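Local atomic coordinates of protein pelota homolog (Archaeoglobus fulgidus, PDB entry 3OBY), a protein that probably recognises stalled ribosomes and helps to release them and to degrade damaged mRNA, and probably cleaves RNA as a metal-dependent endoribonuclease. Residues Thr135-Tyr140 / Ser221-Arg226. Numbering follows the deposited sequence.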
loop_
_atom_site.group_PDB
_atom_site.type_symbol
_atom_site.label_atom_id
_atom_site.label_comp_id
_atom_site.label_asym_id
_atom_site.label_seq_id
_atom_site.Cartn_x
_atom_site.Cartn_y
_atom_site.Cartn_z
ATOM N N THR A 135 8.692 2.751 23.349
ATOM C CA THR A 135 9.995 2.178 23.655
ATOM C C THR A 135 9.951 1.925 25.151
ATOM O O THR A 135 9.567 2.807 25.918
ATOM C CB THR A 135 11.129 3.149 23.327
ATOM O OG1 THR A 135 10.837 4.433 23.894
ATOM C CG2 THR A 135 11.292 3.278 21.824
ATOM N N ILE A 136 10.321 0.720 25.566
ATOM C CA ILE A 136 10.272 0.378 26.979
ATOM C C ILE A 136 11.449 -0.467 27.439
ATOM O O ILE A 136 11.963 -1.316 26.708
ATOM C CB ILE A 136 8.968 -0.380 27.309
ATOM C CG1 ILE A 136 8.768 -0.459 28.823
ATOM C CG2 ILE A 136 9.024 -1.786 26.726
ATOM C CD1 ILE A 136 7.468 -1.137 29.238
ATOM N N GLU A 137 11.862 -0.212 28.672
ATOM C CA GLU A 137 12.963 -0.920 29.301
ATOM C C GLU A 137 12.617 -0.893 30.783
ATOM O O GLU A 137 11.802 -0.074 31.205
ATOM C CB GLU A 137 14.278 -0.182 29.052
ATOM C CG GLU A 137 14.436 1.096 29.858
ATOM C CD GLU A 137 15.617 1.928 29.405
ATOM O OE1 GLU A 137 16.737 1.383 29.317
ATOM O OE2 GLU A 137 15.423 3.131 29.137
ATOM N N GLU A 138 13.223 -1.778 31.567
ATOM C CA GLU A 138 12.945 -1.838 32.999
ATOM C C GLU A 138 12.726 -0.472 33.639
ATOM O O GLU A 138 13.596 0.396 33.588
ATOM C CB GLU A 138 14.075 -2.556 33.744
ATOM C CG GLU A 138 14.001 -4.075 33.717
ATOM C CD GLU A 138 14.890 -4.714 34.776
ATOM O OE1 GLU A 138 16.118 -4.490 34.739
ATOM O OE2 GLU A 138 14.358 -5.436 35.648
ATOM N N GLY A 139 11.547 -0.296 34.230
ATOM C CA GLY A 139 11.207 0.942 34.908
ATOM C C GLY A 139 11.156 2.233 34.111
ATOM O O GLY A 139 11.186 3.315 34.695
ATOM N N TYR A 140 11.072 2.147 32.789
ATOM C CA TYR A 140 11.015 3.360 31.978
ATOM C C TYR A 140 10.361 3.141 30.618
ATOM O O TYR A 140 10.632 2.150 29.936
ATOM C CB TYR A 140 12.421 3.935 31.786
ATOM C CG TYR A 140 12.447 5.208 30.978
ATOM C CD1 TYR A 140 11.701 6.320 31.370
ATOM C CD2 TYR A 140 13.216 5.304 29.821
ATOM C CE1 TYR A 140 11.720 7.495 30.630
ATOM C CE2 TYR A 140 13.245 6.473 29.075
ATOM C CZ TYR A 140 12.496 7.565 29.485
ATOM O OH TYR A 140 12.533 8.727 28.753
ATOM N N SER A 221 16.604 -1.803 19.746
ATOM C CA SER A 221 17.049 -1.748 21.135
ATOM C C SER A 221 17.060 -0.335 21.693
ATOM O O SER A 221 16.949 -0.133 22.905
ATOM C CB SER A 221 18.451 -2.344 21.260
ATOM O OG SER A 221 18.457 -3.717 20.909
ATOM N N SER A 222 17.202 0.640 20.802
ATOM C CA SER A 222 17.234 2.044 21.183
ATOM C C SER A 222 16.022 2.374 22.051
ATOM O O SER A 222 15.130 1.549 22.227
ATOM C CB SER A 222 17.224 2.915 19.926
ATOM O OG SER A 222 18.055 2.368 18.912
ATOM N N VAL A 223 15.989 3.580 22.596
ATOM C CA VAL A 223 14.868 3.991 23.424
ATOM C C VAL A 223 14.590 5.472 23.180
ATOM O O VAL A 223 15.474 6.203 22.742
ATOM C CB VAL A 223 15.163 3.731 24.923
ATOM C CG1 VAL A 223 16.440 4.447 25.337
ATOM C CG2 VAL A 223 13.981 4.178 25.777
ATOM N N GLY A 224 13.360 5.905 23.444
ATOM C CA GLY A 224 13.004 7.299 23.232
ATOM C C GLY A 224 13.285 7.782 21.817
ATOM O O GLY A 224 13.109 7.036 20.849
ATOM N N SER A 225 13.724 9.034 21.698
ATOM C CA SER A 225 14.038 9.638 20.402
ATOM C C SER A 225 14.829 8.706 19.489
ATOM O O SER A 225 14.449 8.463 18.343
ATOM C CB SER A 225 14.835 10.924 20.606
ATOM O OG SER A 225 15.362 11.386 19.375
ATOM N N ARG A 226 15.946 8.206 20.003
ATOM C CA ARG A 226 16.800 7.289 19.260
ATOM C C ARG A 226 15.967 6.149 18.689
ATOM O O ARG A 226 16.020 5.864 17.489
ATOM C CB ARG A 226 17.877 6.727 20.190
ATOM C CG ARG A 226 19.141 7.563 20.270
ATOM C CD ARG A 226 20.151 7.064 19.256
ATOM N NE ARG A 226 20.570 5.704 19.585
ATOM C CZ ARG A 226 21.150 4.863 18.735
ATOM N NH1 ARG A 226 21.390 5.228 17.482
ATOM N NH2 ARG A 226 21.488 3.647 19.141
#
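Val223 lays its CG2 methyl among three side chains of the 135-140 hairpin: it meets Thr135 OG1 at 3.7 Å, Glu137 OE2 at 3.8 Å and, obliquely, Tyr140 CE2 at 4.1 Å. With CG anti to the backbone N (chi1 -179°), the tyrosine directs its ring toward this methyl, while the Glu137 carboxylate oxygen OE2 lies at the ring edge, in its plane. The polar link is made one residue further on, where Gly224 N donates to Thr135 OG1 at 3.0 Å, with an N-H...O angle of 155°. The same hydroxyl is hydrogen-bonded to the carbonyl of Val142, so a single side-chain oxygen ties the strand pair to residues 221-226. A valine in place of Thr135 would probably leave Gly224 N and the Val142 carbonyl without this shared partner. A type II turn, Glu137 to Tyr140, joins strands 131-137 and 140-147, and Tyr140 OH bonds to Glu156 on strand 150-158. The contact thus illustrates how one side-chain hydroxyl fastens residues 221-226 onto a sheet in the central domain of an eRF1-family protein: Thr135 also touches Phe228 of helix 224-233, whereas Ile136 faces away, against Phe172 and Phe173 of helix 172-183.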